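Local coordinates for protein trans-isoprenyl diphosphate synthase (Caulobacter crescentus, PDB 3OYR) that probably makes the octaprenyl diphosphate used for quinone side chains, adding five isopentenyl units to farnesyl diphosphate, with magnesium as cofactor, at residues A57-A62 with G116-H121; A80-D85 with V205-D210. One frame throughout, in Å; residues are numbered along the deposited sequence.

Contact 1: A57-A62 with G116-H121; sequences AEHLIA and GKVAAH
The side chains of H59 and K117 run antiparallel, each reaching a backbone carbonyl of the other segment through a hydrogen bond. The imidazole of H59 swings out from helix 52-61 with CG anti to its own N (chi1 172°), which carries NE2 across to the short strand 117-118. There H59 NE2 donates to V118 O at 2.9 Å; the bond is almost straight (171° at the hydrogen), and the oxygen lies close to the ring plane. Over one ring face runs the extended chain of K117, whose CD sits 3.9 Å from the centroid of the H59 ring, a CH-pi contact set off from the ring centre. The chain then continues over the last turn of helix 52-61, where K117 NZ is 3.0 Å from H59 O and meets a lone pair in the carbonyl plane. This is the compact part. Around it the packing thins: A120 CA approaches H59 CD2 obliquely at 4.3 Å, and on the solvent side E58 OE2 stays 6.1 Å from K117 NZ, too far for a salt bridge. W124 meets the H59 ring edge to face. Replacing H59 by alanine removes the ring and would probably leave V118 O without this donor and the K117 methylenes without the face they lie on. The strand belongs to the small hairpin following the aspartate-rich helix 87-109, and R115, a diphosphate-pocket residue, bonds to L60 O. Two carbonyls, one in the last turn of the helix and one in the hairpin, thus receive donors from opposite segments, a reciprocal polar link.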
loop_
_atom_site.group_PDB
_atom_site.type_symbol
_atom_site.label_atom_id
_atom_site.label_comp_id
_atom_site.label_asym_id
_atom_site.label_seq_id
_atom_site.Cartn_x
_atom_site.Cartn_y
_atom_site.Cartn_z
ATOM N N ALA B 57 -6.389 -4.820 12.100
ATOM C CA ALA B 57 -7.349 -4.772 11.003
ATOM C C ALA B 57 -8.806 -4.807 11.468
ATOM O O ALA B 57 -9.617 -3.968 11.043
ATOM C CB ALA B 57 -7.083 -5.904 10.019
ATOM N N GLU B 58 -9.138 -5.764 12.336
ATOM C CA GLU B 58 -10.498 -5.873 12.867
ATOM C C GLU B 58 -10.880 -4.686 13.742
ATOM O O GLU B 58 -12.045 -4.316 13.792
ATOM C CB GLU B 58 -10.724 -7.181 13.643
ATOM C CG GLU B 58 -12.198 -7.619 13.681
ATOM C CD GLU B 58 -12.587 -8.349 14.961
ATOM O OE1 GLU B 58 -12.002 -9.415 15.249
ATOM O OE2 GLU B 58 -13.498 -7.863 15.672
ATOM N N HIS B 59 -9.906 -4.075 14.412
ATOM C CA HIS B 59 -10.187 -2.874 15.193
ATOM C C HIS B 59 -10.827 -1.815 14.274
ATOM O O HIS B 59 -11.828 -1.205 14.644
ATOM C CB HIS B 59 -8.918 -2.355 15.861
ATOM C CG HIS B 59 -9.076 -1.023 16.538
ATOM N ND1 HIS B 59 -9.430 -0.899 17.866
ATOM C CD2 HIS B 59 -8.894 0.241 16.081
ATOM C CE1 HIS B 59 -9.477 0.380 18.193
ATOM N NE2 HIS B 59 -9.163 1.094 17.126
ATOM N N LEU B 60 -10.284 -1.653 13.061
ATOM C CA LEU B 60 -10.832 -0.708 12.084
ATOM C C LEU B 60 -12.071 -1.210 11.319
ATOM O O LEU B 60 -13.082 -0.497 11.240
ATOM C CB LEU B 60 -9.744 -0.235 11.110
ATOM C CG LEU B 60 -10.144 0.853 10.095
ATOM C CD1 LEU B 60 -10.856 2.021 10.766
ATOM C CD2 LEU B 60 -8.933 1.373 9.362
ATOM N N ILE B 61 -11.981 -2.416 10.761
ATOM C CA ILE B 61 -13.028 -2.972 9.932
ATOM C C ILE B 61 -14.325 -3.227 10.717
ATOM O O ILE B 61 -15.401 -2.784 10.299
ATOM C CB ILE B 61 -12.545 -4.242 9.181
ATOM C CG1 ILE B 61 -11.397 -3.907 8.209
ATOM C CG2 ILE B 61 -13.706 -4.907 8.443
ATOM C CD1 ILE B 61 -10.529 -5.154 7.786
ATOM N N ALA B 62 -14.222 -3.905 11.862
ATOM C CA ALA B 62 -15.399 -4.163 12.711
ATOM C C ALA B 62 -15.974 -2.908 13.391
ATOM O O ALA B 62 -17.126 -2.933 13.835
ATOM C CB ALA B 62 -15.117 -5.286 13.750
ATOM N N GLY B 116 -15.487 6.075 15.291
ATOM C CA GLY B 116 -15.917 6.070 16.689
ATOM C C GLY B 116 -14.900 5.501 17.666
ATOM O O GLY B 116 -15.086 5.616 18.878
ATOM N N LYS B 117 -13.841 4.877 17.144
ATOM C CA LYS B 117 -12.778 4.297 17.965
ATOM C C LYS B 117 -11.517 5.143 17.818
ATOM O O LYS B 117 -11.381 5.914 16.860
ATOM C CB LYS B 117 -12.476 2.843 17.555
ATOM C CG LYS B 117 -13.552 1.802 17.913
ATOM C CD LYS B 117 -13.015 0.389 17.646
ATOM C CE LYS B 117 -14.111 -0.679 17.612
ATOM N NZ LYS B 117 -13.668 -1.926 16.887
ATOM N N VAL B 118 -10.601 4.992 18.767
ATOM C CA VAL B 118 -9.268 5.593 18.689
ATOM C C VAL B 118 -8.592 5.081 17.413
ATOM O O VAL B 118 -8.778 3.918 17.043
ATOM C CB VAL B 118 -8.436 5.249 19.971
ATOM C CG1 VAL B 118 -8.290 3.725 20.153
ATOM C CG2 VAL B 118 -7.084 5.921 19.967
ATOM N N ALA B 119 -7.879 5.962 16.708
ATOM C CA ALA B 119 -7.172 5.576 15.493
ATOM C C ALA B 119 -6.101 4.530 15.827
ATOM O O ALA B 119 -5.328 4.710 16.775
ATOM C CB ALA B 119 -6.546 6.785 14.844
ATOM N N ALA B 120 -6.075 3.448 15.043
ATOM C CA ALA B 120 -5.206 2.280 15.270
ATOM C C ALA B 120 -3.752 2.591 15.611
ATOM O O ALA B 120 -3.151 1.912 16.453
ATOM C CB ALA B 120 -5.264 1.352 14.072
ATOM N N HIS B 121 -3.194 3.624 14.978
ATOM C CA HIS B 121 -1.798 4.007 15.203
ATOM C C HIS B 121 -1.502 4.570 16.595
ATOM O O HIS B 121 -0.340 4.674 16.983
ATOM C CB HIS B 121 -1.310 4.976 14.131
ATOM C CG HIS B 121 -2.003 6.306 14.142
ATOM N ND1 HIS B 121 -1.511 7.399 14.829
ATOM C CD2 HIS B 121 -3.135 6.730 13.528
ATOM C CE1 HIS B 121 -2.316 8.430 14.645
ATOM N NE2 HIS B 121 -3.310 8.051 13.860
#

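Contact 2: A80-D85 with V205-D210; sequences AGADND and VSAGVD
The methyl group of A207 points at the turn formed by A80, G81 and A82 and meets both alanines at nearly equal range. A80 CB lies 3.8 Å from A207 CB, and A82 CB lies 3.9 Å from the same A207 CB. The methyl also reaches the turn's backbone, with A207 CB 3.8 Å from A82 CA. The CB bond of A207 points almost straight at A80 CB, which presents its methyl from the side, whereas the CB bond of A82 lies nearly at right angles to that of A207. V209 extends the apolar patch past A80 with both branches: V209 CG1 and CG2 each come to 4.0 Å from A80 CB. With CG1 anti to the carbonyl carbon (chi1 -73°), that branch also comes within 3.3 Å of A80 O, a close carbon-to-oxygen approach. Small side chains let the backbones come near, and the CA atoms of A82 and A207 are 4.1 Å apart. Each segment turns at a glycine of positive phi: G81 ends helix 68-79 in a Schellman motif, and G208 follows helix 181-206 before D210 takes the N-cap position of helix 211-238. F87, on helix 87-109, packs on A82 and also on S206, which adds an aromatic side chain beside the methyls. This is plain surface packing of two interhelical turns, distant from the metal and diphosphate sites. No hydrogen bond passes between the segments, so their association rests on van der Waals contact of methyl groups with one another and with the backbone of the 80-82 turn.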
loop_
_atom_site.group_PDB
_atom_site.type_symbol
_atom_site.label_atom_id
_atom_site.label_comp_id
_atom_site.label_asym_id
_atom_site.label_seq_id
_atom_site.Cartn_x
_atom_site.Cartn_y
_atom_site.Cartn_z
ATOM N N ALA B 80 -25.117 -4.159 -14.517
ATOM C CA ALA B 80 -24.559 -4.655 -15.774
ATOM C C ALA B 80 -24.972 -6.098 -16.116
ATOM O O ALA B 80 -24.686 -6.580 -17.206
ATOM C CB ALA B 80 -23.040 -4.491 -15.807
ATOM N N GLY B 81 -25.658 -6.776 -15.197
ATOM C CA GLY B 81 -26.198 -8.111 -15.451
ATOM C C GLY B 81 -25.154 -9.213 -15.386
ATOM O O GLY B 81 -24.986 -9.959 -16.343
ATOM N N ALA B 82 -24.448 -9.315 -14.261
ATOM C CA ALA B 82 -23.472 -10.394 -14.044
ATOM C C ALA B 82 -24.160 -11.760 -13.900
ATOM O O ALA B 82 -25.274 -11.846 -13.389
ATOM C CB ALA B 82 -22.614 -10.096 -12.824
ATOM N N ASP B 83 -23.512 -12.825 -14.355
ATOM C CA ASP B 83 -24.144 -14.151 -14.261
ATOM C C ASP B 83 -23.520 -15.043 -13.191
ATOM O O ASP B 83 -24.051 -16.105 -12.874
ATOM C CB ASP B 83 -24.221 -14.854 -15.629
ATOM C CG ASP B 83 -22.869 -14.984 -16.317
ATOM O OD1 ASP B 83 -21.818 -14.796 -15.672
ATOM O OD2 ASP B 83 -22.863 -15.286 -17.527
ATOM N N ASN B 84 -22.391 -14.605 -12.646
ATOM C CA ASN B 84 -21.799 -15.241 -11.478
ATOM C C ASN B 84 -21.456 -14.206 -10.410
ATOM O O ASN B 84 -21.582 -13.001 -10.639
ATOM C CB ASN B 84 -20.553 -16.024 -11.874
ATOM C CG ASN B 84 -19.502 -15.148 -12.509
ATOM O OD1 ASN B 84 -18.917 -14.263 -11.870
ATOM N ND2 ASN B 84 -19.248 -15.392 -13.776
ATOM N N ASP B 85 -20.977 -14.675 -9.264
ATOM C CA ASP B 85 -20.723 -13.793 -8.137
ATOM C C ASP B 85 -19.242 -13.491 -7.896
ATOM O O ASP B 85 -18.835 -13.182 -6.762
ATOM C CB ASP B 85 -21.380 -14.361 -6.880
ATOM C CG ASP B 85 -20.749 -15.673 -6.415
ATOM O OD1 ASP B 85 -19.834 -16.205 -7.087
ATOM O OD2 ASP B 85 -21.182 -16.171 -5.359
ATOM N N VAL B 205 -17.029 -4.362 -15.356
ATOM C CA VAL B 205 -16.208 -5.228 -16.220
ATOM C C VAL B 205 -16.267 -6.706 -15.829
ATOM O O VAL B 205 -16.163 -7.571 -16.722
ATOM C CB VAL B 205 -14.740 -4.747 -16.422
ATOM C CG1 VAL B 205 -14.705 -3.359 -17.062
ATOM C CG2 VAL B 205 -13.947 -4.784 -15.126
ATOM N N SER B 206 -16.495 -7.005 -14.541
ATOM C CA SER B 206 -16.674 -8.409 -14.075
ATOM C C SER B 206 -17.819 -9.099 -14.802
ATOM O O SER B 206 -17.740 -10.275 -15.106
ATOM C CB SER B 206 -16.967 -8.511 -12.572
ATOM O OG SER B 206 -16.819 -7.279 -11.912
ATOM N N ALA B 207 -18.876 -8.336 -15.074
ATOM C CA ALA B 207 -20.088 -8.819 -15.720
ATOM C C ALA B 207 -19.884 -9.167 -17.191
ATOM O O ALA B 207 -20.728 -9.827 -17.791
ATOM C CB ALA B 207 -21.187 -7.789 -15.569
ATOM N N GLY B 208 -18.767 -8.713 -17.759
ATOM C CA GLY B 208 -18.368 -9.054 -19.121
ATOM C C GLY B 208 -19.107 -8.238 -20.163
ATOM O O GLY B 208 -19.465 -8.749 -21.231
ATOM N N VAL B 209 -19.329 -6.962 -19.867
ATOM C CA VAL B 209 -20.166 -6.132 -20.735
ATOM C C VAL B 209 -19.402 -5.286 -21.735
ATOM O O VAL B 209 -18.168 -5.323 -21.817
ATOM C CB VAL B 209 -21.161 -5.230 -19.952
ATOM C CG1 VAL B 209 -22.290 -6.062 -19.383
ATOM C CG2 VAL B 209 -20.453 -4.401 -18.877
ATOM N N ASP B 210 -20.174 -4.531 -22.506
ATOM C CA ASP B 210 -19.630 -3.604 -23.460
ATOM C C ASP B 210 -19.031 -2.416 -22.721
ATOM O O ASP B 210 -19.340 -2.155 -21.548
ATOM C CB ASP B 210 -20.721 -3.147 -24.428
ATOM C CG ASP B 210 -22.047 -2.961 -23.743
ATOM O OD1 ASP B 210 -22.608 -3.969 -23.251
ATOM O OD2 ASP B 210 -22.518 -1.809 -23.682
#

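Overall arrangement
From the N terminus, the chain enters contact 1 at the end of helix 52-61, then runs through helix 68-79 to the turn that opens contact 2. Helix 87-109, bearing the calcium-binding aspartates D105 and D109, leads back to the hairpin, where 116-121 closes the first loop onto 57-62. Contact 2 closes much later, after helices 126-147, 150-173 and 181-206, when 205-210 returns to 80-85. The two loops therefore cross rather than nest. Their centres lie 33 Å apart and they do not touch; helix 87-109 has residues packing against both. Contact 1 ties helix 52-61 to the hairpin, contact 2 two interhelical turns, within the helical fold of the trans-prenyl diphosphate synthases.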